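Local atomic coordinates of PR domain zinc finger protein 2 (Homo sapiens, PDB entry 2QPW), a protein that methylates a specific lysine of histone H3 using S-adenosyl-L-methionine and may also act as a DNA-binding transcription factor, represented here by its PR (SET-related) methyltransferase domain. Residues A[27-32]-A[47-52]; A[69-74]-A[90-95]; A[103-108]-A[137-142]. All blocks are in the same frame, centred on the assembly; numbering follows the deposited sequence.

Contact 1: residues A[27-32]-A[47-52]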
ATOM      1  N   LEU A  27     -12.710   5.657  -1.038  1.00 20.48           N
ATOM      2  CA  LEU A  27     -11.903   5.487  -2.254  1.00 21.01           C
ATOM      3  C   LEU A  27     -12.257   6.557  -3.318  1.00 20.14           C
ATOM      4  O   LEU A  27     -13.440   6.966  -3.430  1.00 19.24           O
ATOM      5  CB  LEU A  27     -12.161   4.084  -2.862  1.00 22.47           C
ATOM      6  CG  LEU A  27     -11.545   2.778  -2.325  1.00 25.83           C
ATOM      7  CD1 LEU A  27     -11.987   2.466  -0.903  1.00 28.71           C
ATOM      8  CD2 LEU A  27     -11.874   1.617  -3.247  1.00 23.70           C
ATOM      9  N   PRO A  28     -11.258   7.020  -4.100  1.00 18.72           N
ATOM     10  CA  PRO A  28     -11.602   7.824  -5.264  1.00 18.55           C
ATOM     11  C   PRO A  28     -12.083   6.922  -6.420  1.00 18.37           C
ATOM     12  O   PRO A  28     -11.924   5.709  -6.359  1.00 17.06           O
ATOM     13  CB  PRO A  28     -10.261   8.480  -5.639  1.00 18.40           C
ATOM     14  CG  PRO A  28      -9.235   7.423  -5.227  1.00 17.37           C
ATOM     15  CD  PRO A  28      -9.788   6.876  -3.940  1.00 18.58           C
ATOM     16  N   GLU A  29     -12.667   7.537  -7.449  1.00 18.18           N
ATOM     17  CA  GLU A  29     -13.267   6.798  -8.563  1.00 19.61           C
ATOM     18  C   GLU A  29     -12.299   5.822  -9.251  1.00 18.48           C
ATOM     19  O   GLU A  29     -12.725   4.726  -9.631  1.00 19.84           O
ATOM     20  CB  GLU A  29     -13.833   7.790  -9.586  1.00 19.00           C
ATOM     21  CG  GLU A  29     -14.712   7.167 -10.694  1.00 23.24           C
ATOM     22  CD  GLU A  29     -15.305   8.204 -11.642  1.00 25.75           C
ATOM     23  OE1 GLU A  29     -15.381   9.401 -11.282  1.00 34.17           O
ATOM     24  OE2 GLU A  29     -15.737   7.810 -12.746  1.00 33.73           O
ATOM     25  N   GLU A  30     -11.030   6.236  -9.410  1.00 18.87           N
ATOM     26  CA  GLU A  30      -9.952   5.521 -10.175  1.00 19.79           C
ATOM     27  C   GLU A  30      -9.600   4.147  -9.660  1.00 17.68           C
ATOM     28  O   GLU A  30      -8.894   3.393 -10.360  1.00 17.41           O
ATOM     29  CB  GLU A  30      -8.579   6.266 -10.042  1.00 21.01           C
ATOM     30  CG  GLU A  30      -8.504   7.651 -10.481  1.00 27.16           C
ATOM     31  CD  GLU A  30      -8.905   8.588  -9.382  1.00 28.95           C
ATOM     32  OE1 GLU A  30      -8.010   9.138  -8.718  1.00 36.44           O
ATOM     33  OE2 GLU A  30     -10.100   8.747  -9.154  1.00 29.83           O
ATOM     34  N   VAL A  31      -9.985   3.848  -8.413  1.00 16.52           N
ATOM     35  CA  VAL A  31      -9.608   2.574  -7.786  1.00 16.89           C
ATOM     36  C   VAL A  31     -10.778   1.819  -7.140  1.00 17.17           C
ATOM     37  O   VAL A  31     -11.838   2.426  -6.824  1.00 17.31           O
ATOM     38  CB  VAL A  31      -8.446   2.765  -6.703  1.00 15.85           C
ATOM     39  CG1 VAL A  31      -7.263   3.508  -7.335  1.00 17.95           C
ATOM     40  CG2 VAL A  31      -8.955   3.504  -5.460  1.00 17.66           C
ATOM     41  N   ARG A  32     -10.593   0.507  -6.950  1.00 17.28           N
ATOM     42  CA  ARG A  32     -11.561  -0.328  -6.200  1.00 17.75           C
ATOM     43  C   ARG A  32     -10.804  -1.365  -5.383  1.00 17.92           C
ATOM     44  O   ARG A  32      -9.663  -1.720  -5.731  1.00 17.90           O
ATOM     45  CB  ARG A  32     -12.529  -1.059  -7.167  1.00 18.54           C
ATOM     46  CG  ARG A  32     -11.890  -2.180  -7.998  1.00 19.63           C
ATOM     47  CD  ARG A  32     -12.980  -3.055  -8.689  1.00 22.48           C
ATOM     48  NE  ARG A  32     -13.713  -2.275  -9.697  1.00 30.32           N
ATOM     49  CZ  ARG A  32     -14.954  -1.802  -9.542  1.00 33.76           C
ATOM     50  NH1 ARG A  32     -15.644  -2.035  -8.421  1.00 34.83           N
ATOM     51  NH2 ARG A  32     -15.514  -1.098 -10.513  1.00 33.04           N
ATOM     52  N   ALA A  47      -7.020  -0.663 -10.539  1.00 14.96           N
ATOM     53  CA  ALA A  47      -7.472   0.526 -11.306  1.00 15.18           C
ATOM     54  C   ALA A  47      -8.804   0.213 -11.988  1.00 15.96           C
ATOM     55  O   ALA A  47      -9.008  -0.923 -12.465  1.00 16.84           O
ATOM     56  CB  ALA A  47      -6.424   0.901 -12.347  1.00 15.22           C
ATOM     57  N   THR A  48      -9.706   1.195 -11.996  1.00 17.60           N
ATOM     58  CA  THR A  48     -11.031   1.026 -12.654  1.00 18.66           C
ATOM     59  C   THR A  48     -11.089   1.734 -14.011  1.00 18.99           C
ATOM     60  O   THR A  48     -12.055   1.549 -14.811  1.00 20.04           O
ATOM     61  CB  THR A  48     -12.177   1.615 -11.787  1.00 17.13           C
ATOM     62  OG1 THR A  48     -11.977   3.026 -11.644  1.00 20.70           O
ATOM     63  CG2 THR A  48     -12.276   0.924 -10.418  1.00 17.92           C
ATOM     64  N   LYS A  49     -10.093   2.570 -14.260  1.00 20.10           N
ATOM     65  CA  LYS A  49     -10.019   3.424 -15.448  1.00 21.98           C
ATOM     66  C   LYS A  49      -8.553   3.856 -15.630  1.00 21.81           C
ATOM     67  O   LYS A  49      -7.734   3.628 -14.720  1.00 20.97           O
ATOM     68  CB  LYS A  49     -10.938   4.636 -15.255  1.00 22.32           C
ATOM     69  CG  LYS A  49     -10.547   5.644 -14.199  1.00 24.00           C
ATOM     70  CD  LYS A  49     -11.657   6.717 -14.030  1.00 27.00           C
ATOM     71  CE  LYS A  49     -11.532   7.774 -15.118  1.00 33.92           C
ATOM     72  NZ  LYS A  49     -12.368   9.010 -14.931  1.00 37.88           N
ATOM     73  N   PRO A  50      -8.195   4.444 -16.794  1.00 21.07           N
ATOM     74  CA  PRO A  50      -6.778   4.853 -16.980  1.00 20.95           C
ATOM     75  C   PRO A  50      -6.320   5.874 -15.927  1.00 20.61           C
ATOM     76  O   PRO A  50      -7.046   6.848 -15.626  1.00 21.62           O
ATOM     77  CB  PRO A  50      -6.769   5.506 -18.383  1.00 21.76           C
ATOM     78  CG  PRO A  50      -7.959   4.917 -19.078  1.00 22.64           C
ATOM     79  CD  PRO A  50      -9.013   4.735 -17.995  1.00 21.68           C
ATOM     80  N   ILE A  51      -5.133   5.634 -15.371  1.00 20.50           N
ATOM     81  CA  ILE A  51      -4.512   6.553 -14.375  1.00 19.03           C
ATOM     82  C   ILE A  51      -3.207   7.066 -15.011  1.00 20.20           C
ATOM     83  O   ILE A  51      -2.362   6.268 -15.417  1.00 19.85           O
ATOM     84  CB  ILE A  51      -4.217   5.825 -13.005  1.00 19.54           C
ATOM     85  CG1 ILE A  51      -5.489   5.130 -12.444  1.00 17.21           C
ATOM     86  CG2 ILE A  51      -3.661   6.854 -11.952  1.00 18.92           C
ATOM     87  CD1 ILE A  51      -5.280   4.307 -11.135  1.00 16.92           C
ATOM     88  N   LEU A  52      -3.065   8.391 -15.109  1.00 21.08           N
ATOM     89  CA  LEU A  52      -1.860   9.035 -15.647  1.00 21.34           C
ATOM     90  C   LEU A  52      -0.606   8.849 -14.773  1.00 21.16           C
ATOM     91  O   LEU A  52      -0.696   8.692 -13.548  1.00 20.31           O
ATOM     92  CB  LEU A  52      -2.106  10.541 -15.793  1.00 22.17           C
ATOM     93  CG  LEU A  52      -3.403  11.039 -16.471  1.00 25.75           C
ATOM     94  CD1 LEU A  52      -3.432  12.585 -16.607  1.00 26.68           C
ATOM     95  CD2 LEU A  52      -3.532  10.383 -17.793  1.00 29.10           C
TER
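Thr48 grips two successive carbonyls of the turn that leads into strand 31-35. Its hydroxyl OG1 donates to Glu29 O at 2.7 Å, with the donor only 20° from the carbonyl plane, while Thr48 N donates to Glu30 O at 2.9 Å in a nearly straight bond (165° at the hydrogen). Glu30 O takes a second, weaker approach from Ala47, whose CA lies 3.3 Å from it with CA-H...O geometry. The hydroxyl reaches the turn because OG1 lies between Thr48's own backbone N and carbonyl carbon (chi1 63°). The same rotation sends the methyl CG2 to the side of Arg32, where it rests 3.6 Å from Arg32 NE along the bent arginine chain. Farther out, Lys49 NZ stands 4.2 Å from Glu29 OE2, too far for a salt bridge, the two chains crossing at about a right angle. Ile51 CD1 packs against Glu30 CB (4.0 Å). Val31 and Ala47, an antiparallel, non-hydrogen-bonded pair, are the end pair of the two-stranded sheet of 31-35 and 43-47. Val31 packs on Leu137, and Ala47 bonds through its backbone to Gly134 and Glu135, joining the sheet to the approach of strand 138-139.

Contact 2: residues A[69-74]-A[90-95]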
ATOM      1  N   GLN A  69       7.785  -1.747  18.959  1.00 27.67           N
ATOM      2  CA  GLN A  69       6.375  -2.140  19.173  1.00 28.50           C
ATOM      3  C   GLN A  69       5.691  -2.678  17.912  1.00 29.34           C
ATOM      4  O   GLN A  69       4.588  -3.230  17.986  1.00 29.02           O
ATOM      5  CB  GLN A  69       5.557  -0.915  19.605  1.00 28.24           C
ATOM      6  CG  GLN A  69       5.975  -0.235  20.896  1.00 28.52           C
ATOM      7  CD  GLN A  69       5.112   0.987  21.202  1.00 31.25           C
ATOM      8  OE1 GLN A  69       5.251   2.060  20.574  1.00 33.76           O
ATOM      9  NE2 GLN A  69       4.203   0.834  22.172  1.00 34.89           N
ATOM     10  N   VAL A  70       6.295  -2.469  16.746  1.00 29.27           N
ATOM     11  CA  VAL A  70       5.678  -2.931  15.487  1.00 30.32           C
ATOM     12  C   VAL A  70       6.218  -4.324  15.134  1.00 31.30           C
ATOM     13  O   VAL A  70       7.391  -4.594  15.334  1.00 32.40           O
ATOM     14  CB  VAL A  70       5.837  -1.892  14.352  1.00 30.71           C
ATOM     15  CG1 VAL A  70       5.145  -2.360  13.062  1.00 30.60           C
ATOM     16  CG2 VAL A  70       5.226  -0.555  14.803  1.00 30.78           C
ATOM     17  N   LYS A  71       5.347  -5.198  14.624  1.00 31.67           N
ATOM     18  CA  LYS A  71       5.658  -6.633  14.434  1.00 32.24           C
ATOM     19  C   LYS A  71       5.757  -7.089  12.962  1.00 31.20           C
ATOM     20  O   LYS A  71       6.070  -8.260  12.688  1.00 31.83           O
ATOM     21  CB  LYS A  71       4.620  -7.496  15.169  1.00 33.10           C
ATOM     22  CG  LYS A  71       3.452  -6.729  15.846  1.00 37.31           C
ATOM     23  CD  LYS A  71       2.315  -6.270  14.890  1.00 39.28           C
ATOM     24  CE  LYS A  71       2.454  -4.807  14.412  1.00 41.79           C
ATOM     25  NZ  LYS A  71       1.186  -4.055  14.544  1.00 39.59           N
ATOM     26  N   ASN A  72       5.516  -6.182  12.026  1.00 28.65           N
ATOM     27  CA  ASN A  72       5.682  -6.508  10.616  1.00 27.56           C
ATOM     28  C   ASN A  72       6.207  -5.295   9.842  1.00 27.52           C
ATOM     29  O   ASN A  72       6.219  -4.160  10.380  1.00 27.01           O
ATOM     30  CB  ASN A  72       4.380  -7.077  10.027  1.00 27.05           C
ATOM     31  CG  ASN A  72       3.309  -6.010   9.853  1.00 25.76           C
ATOM     32  OD1 ASN A  72       3.320  -5.275   8.878  1.00 21.13           O
ATOM     33  ND2 ASN A  72       2.403  -5.909  10.823  1.00 23.87           N
ATOM     34  N   ASN A  73       6.662  -5.527   8.612  1.00 25.35           N
ATOM     35  CA  ASN A  73       7.120  -4.448   7.734  1.00 25.31           C
ATOM     36  C   ASN A  73       6.214  -4.316   6.494  1.00 24.17           C
ATOM     37  O   ASN A  73       6.647  -3.839   5.430  1.00 24.58           O
ATOM     38  CB  ASN A  73       8.572  -4.703   7.283  1.00 26.76           C
ATOM     39  CG  ASN A  73       9.539  -4.852   8.439  1.00 29.26           C
ATOM     40  OD1 ASN A  73       9.633  -3.981   9.291  1.00 31.51           O
ATOM     41  ND2 ASN A  73      10.292  -5.963   8.457  1.00 30.16           N
ATOM     42  N   VAL A  74       4.968  -4.778   6.620  1.00 23.27           N
ATOM     43  CA  VAL A  74       4.042  -4.826   5.483  1.00 22.22           C
ATOM     44  C   VAL A  74       3.031  -3.657   5.509  1.00 20.73           C
ATOM     45  O   VAL A  74       2.871  -2.946   4.516  1.00 22.32           O
ATOM     46  CB  VAL A  74       3.303  -6.198   5.433  1.00 21.79           C
ATOM     47  CG1 VAL A  74       2.221  -6.160   4.376  1.00 23.96           C
ATOM     48  CG2 VAL A  74       4.333  -7.334   5.166  1.00 22.36           C
ATOM     49  N   ASP A  90       1.539   2.799  11.702  1.00 15.98           N
ATOM     50  CA  ASP A  90       1.156   1.381  11.657  1.00 16.15           C
ATOM     51  C   ASP A  90      -0.344   1.214  11.370  1.00 16.22           C
ATOM     52  O   ASP A  90      -1.192   1.608  12.191  1.00 16.83           O
ATOM     53  CB  ASP A  90       1.479   0.703  13.004  1.00 17.14           C
ATOM     54  CG  ASP A  90       1.258  -0.802  12.973  1.00 20.62           C
ATOM     55  OD1 ASP A  90       1.092  -1.375  11.869  1.00 21.00           O
ATOM     56  OD2 ASP A  90       1.290  -1.423  14.067  1.00 23.44           O
ATOM     57  N   ALA A  91      -0.653   0.640  10.205  1.00 16.30           N
ATOM     58  CA  ALA A  91      -2.033   0.379   9.783  1.00 15.55           C
ATOM     59  C   ALA A  91      -2.338  -1.123   9.795  1.00 16.43           C
ATOM     60  O   ALA A  91      -3.285  -1.576   9.139  1.00 15.71           O
ATOM     61  CB  ALA A  91      -2.314   0.989   8.381  1.00 16.30           C
ATOM     62  N   THR A  92      -1.546  -1.906  10.533  1.00 16.44           N
ATOM     63  CA  THR A  92      -1.833  -3.351  10.695  1.00 17.09           C
ATOM     64  C   THR A  92      -3.314  -3.600  11.076  1.00 17.44           C
ATOM     65  O   THR A  92      -3.969  -4.486  10.500  1.00 16.31           O
ATOM     66  CB  THR A  92      -0.848  -4.056  11.704  1.00 17.50           C
ATOM     67  OG1 THR A  92       0.500  -3.907  11.245  1.00 17.80           O
ATOM     68  CG2 THR A  92      -1.143  -5.528  11.807  1.00 18.88           C
ATOM     69  N   ASP A  93      -3.828  -2.790  12.015  1.00 17.33           N
ATOM     70  CA  ASP A  93      -5.264  -2.759  12.362  1.00 18.75           C
ATOM     71  C   ASP A  93      -5.968  -1.826  11.351  1.00 17.63           C
ATOM     72  O   ASP A  93      -5.731  -0.625  11.334  1.00 16.27           O
ATOM     73  CB  ASP A  93      -5.430  -2.223  13.801  1.00 18.31           C
ATOM     74  CG  ASP A  93      -6.892  -2.105  14.234  1.00 22.58           C
ATOM     75  OD1 ASP A  93      -7.800  -2.334  13.391  1.00 22.15           O
ATOM     76  OD2 ASP A  93      -7.108  -1.746  15.431  1.00 21.53           O
ATOM     77  N   PRO A  94      -6.824  -2.384  10.480  1.00 18.31           N
ATOM     78  CA  PRO A  94      -7.365  -1.510   9.415  1.00 18.53           C
ATOM     79  C   PRO A  94      -8.297  -0.372   9.890  1.00 18.01           C
ATOM     80  O   PRO A  94      -8.484   0.607   9.161  1.00 17.87           O
ATOM     81  CB  PRO A  94      -8.148  -2.470   8.520  1.00 18.72           C
ATOM     82  CG  PRO A  94      -8.487  -3.628   9.363  1.00 18.85           C
ATOM     83  CD  PRO A  94      -7.363  -3.757  10.418  1.00 19.02           C
ATOM     84  N   GLU A  95      -8.847  -0.495  11.094  1.00 17.82           N
ATOM     85  CA  GLU A  95      -9.579   0.608  11.737  1.00 18.34           C
ATOM     86  C   GLU A  95      -8.739   1.863  11.986  1.00 18.17           C
ATOM     87  O   GLU A  95      -9.292   2.945  12.231  1.00 18.76           O
ATOM     88  CB  GLU A  95     -10.194   0.127  13.069  1.00 19.71           C
ATOM     89  CG  GLU A  95     -11.269  -0.967  12.885  1.00 24.16           C
ATOM     90  CD  GLU A  95     -12.672  -0.430  12.492  1.00 31.35           C
ATOM     91  OE1 GLU A  95     -12.891   0.793  12.346  1.00 34.42           O
ATOM     92  OE2 GLU A  95     -13.579  -1.277  12.338  1.00 38.92           O
TER
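Asn72 and Thr92 meet where two Asx turns face each other, at the base of the antiparallel hairpin of strands 76-81 and 85-90 in this SET-related domain. One turn precedes the hairpin, with Asn72 OD1 accepting Val74 N at 2.8 Å in the carbonyl plane and on a lone pair. The other follows it, with Asp90 OD1 accepting Thr92 N. Across the gap Asn72 ND2 donates to Thr92 OG1 at 2.8 Å, and OG1 lies just 8° out of the amide plane, so bonds at both ends of the amide fix its rotation. Asn72 CG sits between its backbone N and carbonyl carbon (chi1 72°), which swings the amide toward Thr92 although its CB does not point there. Thr92 OG1 passes the hydrogen-bond network on, donating to Asp90 OD1 at 2.7 Å along the syn lone pair, whereas Thr92 N reaches that oxygen from above the carboxylate plane. Lys71 takes a contorted path: chi1 is nearly eclipsed (4°) and the chain bends at each later torsion, which brings NZ round to a hydrogen-bonded salt bridge with Asp90. Lys65 forms a second one, so two ammonium groups probably stabilise the charge of this buried carboxylate. Val70 comes from the opposite direction, its CG1 4.1 Å from Asp90 OD2. Lys71 NZ ends 2.7 Å from Asp90 OD2, on its syn lone pair.

Contact 3: residues A[103-108]-A[137-142]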
ATOM      1  N   VAL A 103      -3.020  -1.579  -0.574  1.00 13.31           N
ATOM      2  CA  VAL A 103      -2.082  -1.661  -1.731  1.00 12.73           C
ATOM      3  C   VAL A 103      -0.946  -2.653  -1.406  1.00 12.50           C
ATOM      4  O   VAL A 103      -0.108  -2.422  -0.484  1.00 12.99           O
ATOM      5  CB  VAL A 103      -1.489  -0.277  -2.084  1.00 12.77           C
ATOM      6  CG1 VAL A 103      -0.414  -0.369  -3.194  1.00 13.80           C
ATOM      7  CG2 VAL A 103      -2.611   0.730  -2.442  1.00 11.35           C
ATOM      8  N   ASN A 104      -0.927  -3.770  -2.126  1.00 13.87           N
ATOM      9  CA  ASN A 104       0.096  -4.784  -1.908  0.50 13.85           C
ATOM     10  C   ASN A 104       1.479  -4.349  -2.408  1.00 14.61           C
ATOM     11  O   ASN A 104       1.596  -3.435  -3.217  1.00 14.88           O
ATOM     12  CB  ASN A 104      -0.328  -6.115  -2.557  0.50 14.14           C
ATOM     13  CG  ASN A 104       0.256  -7.340  -1.848  0.50 13.49           C
ATOM     14  OD1 ASN A 104       1.042  -7.222  -0.890  0.50 13.16           O
ATOM     15  ND2 ASN A 104      -0.112  -8.537  -2.338  0.50 14.26           N
ATOM     16  N   TRP A 105       2.540  -5.027  -1.929  1.00 14.92           N
ATOM     17  CA  TRP A 105       3.908  -4.725  -2.339  1.00 15.73           C
ATOM     18  C   TRP A 105       4.298  -5.580  -3.568  1.00 16.01           C
ATOM     19  O   TRP A 105       3.984  -6.782  -3.636  1.00 16.34           O
ATOM     20  CB  TRP A 105       4.869  -5.075  -1.198  1.00 16.86           C
ATOM     21  CG  TRP A 105       4.833  -4.153  -0.041  1.00 16.80           C
ATOM     22  CD1 TRP A 105       3.897  -4.126   0.977  1.00 19.43           C
ATOM     23  CD2 TRP A 105       5.757  -3.100   0.234  1.00 15.43           C
ATOM     24  NE1 TRP A 105       4.203  -3.124   1.869  1.00 20.96           N
ATOM     25  CE2 TRP A 105       5.338  -2.481   1.440  1.00 19.82           C
ATOM     26  CE3 TRP A 105       6.917  -2.637  -0.401  1.00 17.71           C
ATOM     27  CZ2 TRP A 105       6.060  -1.432   2.034  1.00 20.36           C
ATOM     28  CZ3 TRP A 105       7.637  -1.606   0.195  1.00 19.31           C
ATOM     29  CH2 TRP A 105       7.184  -0.993   1.374  1.00 17.33           C
ATOM     30  N   ALA A 106       5.014  -4.956  -4.508  1.00 15.90           N
ATOM     31  CA  ALA A 106       5.625  -5.659  -5.617  1.00 18.40           C
ATOM     32  C   ALA A 106       6.708  -6.592  -5.073  1.00 20.77           C
ATOM     33  O   ALA A 106       7.296  -6.301  -4.035  1.00 21.30           O
ATOM     34  CB  ALA A 106       6.211  -4.656  -6.574  1.00 18.16           C
ATOM     35  N   CYS A 107       6.909  -7.739  -5.738  1.00 23.46           N
ATOM     36  CA  CYS A 107       7.966  -8.697  -5.363  0.70 25.66           C
ATOM     37  C   CYS A 107       9.257  -8.273  -5.980  1.00 25.74           C
ATOM     38  O   CYS A 107       9.387  -8.303  -7.231  1.00 28.09           O
ATOM     39  CB  CYS A 107       7.637 -10.103  -5.875  0.70 25.67           C
ATOM     40  SG  CYS A 107       6.336 -10.815  -4.989  0.70 31.67           S
ATOM     41  N   SER A 108      10.225  -7.876  -5.141  1.00 24.96           N
ATOM     42  CA  SER A 108      11.516  -7.347  -5.615  1.00 26.60           C
ATOM     43  C   SER A 108      11.289  -6.248  -6.697  1.00 27.38           C
ATOM     44  O   SER A 108      12.063  -6.108  -7.650  1.00 27.60           O
ATOM     45  CB  SER A 108      12.406  -8.466  -6.189  1.00 26.72           C
ATOM     46  OG  SER A 108      12.597  -9.532  -5.269  1.00 25.68           O
ATOM     47  N   LEU A 137      -2.641  -2.217  -8.434  1.00 13.75           N
ATOM     48  CA  LEU A 137      -1.711  -1.215  -7.892  1.00 13.55           C
ATOM     49  C   LEU A 137      -0.725  -1.914  -6.945  1.00 13.16           C
ATOM     50  O   LEU A 137      -1.154  -2.613  -6.021  1.00 12.85           O
ATOM     51  CB  LEU A 137      -2.449  -0.091  -7.140  1.00 13.74           C
ATOM     52  CG  LEU A 137      -2.950   1.130  -7.935  1.00 14.01           C
ATOM     53  CD1 LEU A 137      -3.902   0.682  -9.025  1.00 14.85           C
ATOM     54  CD2 LEU A 137      -3.640   2.179  -6.948  1.00 13.56           C
ATOM     55  N   LEU A 138       0.571  -1.710  -7.199  1.00 14.23           N
ATOM     56  CA  LEU A 138       1.672  -2.352  -6.421  1.00 13.14           C
ATOM     57  C   LEU A 138       2.763  -1.345  -6.071  1.00 14.12           C
ATOM     58  O   LEU A 138       3.352  -0.707  -6.937  1.00 14.43           O
ATOM     59  CB  LEU A 138       2.314  -3.509  -7.204  1.00 14.32           C
ATOM     60  CG  LEU A 138       1.383  -4.667  -7.530  1.00 13.27           C
ATOM     61  CD1 LEU A 138       2.091  -5.724  -8.433  1.00 17.32           C
ATOM     62  CD2 LEU A 138       0.834  -5.391  -6.263  1.00 13.38           C
ATOM     63  N   VAL A 139       3.041  -1.227  -4.783  1.00 13.05           N
ATOM     64  CA  VAL A 139       4.056  -0.251  -4.304  1.00 12.71           C
ATOM     65  C   VAL A 139       5.408  -0.937  -4.109  1.00 13.57           C
ATOM     66  O   VAL A 139       5.475  -2.158  -3.847  1.00 12.88           O
ATOM     67  CB  VAL A 139       3.562   0.447  -2.993  1.00 13.04           C
ATOM     68  CG1 VAL A 139       3.524  -0.495  -1.751  1.00 14.19           C
ATOM     69  CG2 VAL A 139       4.350   1.766  -2.699  1.00 14.68           C
ATOM     70  N   TRP A 140       6.489  -0.172  -4.238  1.00 14.20           N
ATOM     71  CA  TRP A 140       7.820  -0.669  -3.792  1.00 15.30           C
ATOM     72  C   TRP A 140       8.659   0.574  -3.422  1.00 16.56           C
ATOM     73  O   TRP A 140       8.161   1.717  -3.527  1.00 15.38           O
ATOM     74  CB  TRP A 140       8.530  -1.534  -4.877  1.00 15.66           C
ATOM     75  CG  TRP A 140       9.441  -2.628  -4.254  1.00 17.28           C
ATOM     76  CD1 TRP A 140       9.036  -3.757  -3.598  1.00 19.57           C
ATOM     77  CD2 TRP A 140      10.871  -2.652  -4.244  1.00 19.06           C
ATOM     78  NE1 TRP A 140      10.135  -4.490  -3.164  1.00 18.40           N
ATOM     79  CE2 TRP A 140      11.271  -3.824  -3.545  1.00 20.31           C
ATOM     80  CE3 TRP A 140      11.857  -1.784  -4.735  1.00 21.22           C
ATOM     81  CZ2 TRP A 140      12.605  -4.149  -3.343  1.00 19.09           C
ATOM     82  CZ3 TRP A 140      13.213  -2.122  -4.534  1.00 20.52           C
ATOM     83  CH2 TRP A 140      13.563  -3.289  -3.839  1.00 19.79           C
ATOM     84  N   TYR A 141       9.908   0.370  -2.984  1.00 16.24           N
ATOM     85  CA  TYR A 141      10.773   1.503  -2.647  1.00 16.88           C
ATOM     86  C   TYR A 141      11.188   2.324  -3.866  1.00 18.40           C
ATOM     87  O   TYR A 141      11.110   1.857  -4.998  1.00 18.61           O
ATOM     88  CB  TYR A 141      12.060   1.010  -1.936  1.00 18.11           C
ATOM     89  CG  TYR A 141      11.793   0.158  -0.725  1.00 16.98           C
ATOM     90  CD1 TYR A 141      11.115   0.661   0.370  1.00 18.37           C
ATOM     91  CD2 TYR A 141      12.153  -1.181  -0.720  1.00 20.88           C
ATOM     92  CE1 TYR A 141      10.828  -0.161   1.488  1.00 19.29           C
ATOM     93  CE2 TYR A 141      11.887  -2.003   0.379  1.00 19.98           C
ATOM     94  CZ  TYR A 141      11.220  -1.481   1.472  1.00 20.93           C
ATOM     95  OH  TYR A 141      10.977  -2.277   2.566  1.00 23.21           O
ATOM     96  N   ASN A 142      11.660   3.546  -3.622  1.00 18.95           N
ATOM     97  CA  ASN A 142      12.411   4.312  -4.622  1.00 21.46           C
ATOM     98  C   ASN A 142      13.751   3.656  -4.989  1.00 23.75           C
ATOM     99  O   ASN A 142      14.429   3.098  -4.139  1.00 24.15           O
ATOM    100  CB  ASN A 142      12.602   5.737  -4.097  1.00 20.83           C
ATOM    101  CG  ASN A 142      11.311   6.497  -4.118  1.00 22.07           C
ATOM    102  OD1 ASN A 142      10.607   6.458  -5.117  1.00 22.27           O
ATOM    103  ND2 ASN A 142      10.976   7.177  -3.027  1.00 21.35           N
TER
HETATM  104  O   HOH W   1      -2.763  -4.186  -4.432  1.00 15.20           O
HETATM  105  O   HOH W   2      10.504  -7.447  -2.264  1.00 21.82           O
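Residues 103-108 and 137-142 probably correspond to the two C-terminal segments that in SET domains make up the pseudoknot, and they meet through the parallel pairing of Trp105 with Val139. Two backbone bonds from Val139, to the residues before and after Trp105, define the parallel register: Val139 N to Asn104 O at 3.1 Å and Ala106 N to Val139 O at 2.9 Å, both close to straight. Before the pair, a water bridges Asn104 N, from which it accepts, and Leu137 O, to which it donates. Val139 CG1 stands over one face of the Trp105 indole in a CH-pi contact, 4.1 Å from the five-membered ring centroid and 16° off its normal; a chi1 of 70° places this methyl there. Val139 CB also packs against Val103 CG1. Trp140 CD1 comes at the indole's edge, in its plane, 4.0 Å from Trp105 CE3. Tyr141 presents a ring face to Trp105 CZ3 at 3.7 Å, the planes inclined at 58°. Trp140 in turn lies between Tyr141 CD2 on one face and Ser108 C on the other, and a second water accepts from both Trp140 NE1 and Ser108 N. Trp105 NE1 is hydrogen-bonded outside the two segments, to Val74 O. Val103 and Val139 also reach Tyr125 of strand 122-127. Such close parallel passage of the two segments is characteristic of the SET-domain pseudoknot.

Contact 3 is the buried one, its centre about 7 Å from the chain's centre, whereas contacts 1 and 2 are only partly buried and lie on opposite sides of that centre, with their own centres about 25 Å apart. Each outer contact touches the inner one: contact 1 joins contact 3 by packing, contact 2 through a probable hydrogen bond to the indole. The strands differ too, contact 1 belonging to an antiparallel hairpin and contact 3 to a parallel pair in another sheet. The chemistry follows position: contact 1 fastens a turn by a threonine binding main-chain carbonyls, contact 2 relies on side-chain amide, hydroxyl and charge, and contact 3 combines strand pairing with aromatic and aliphatic packing.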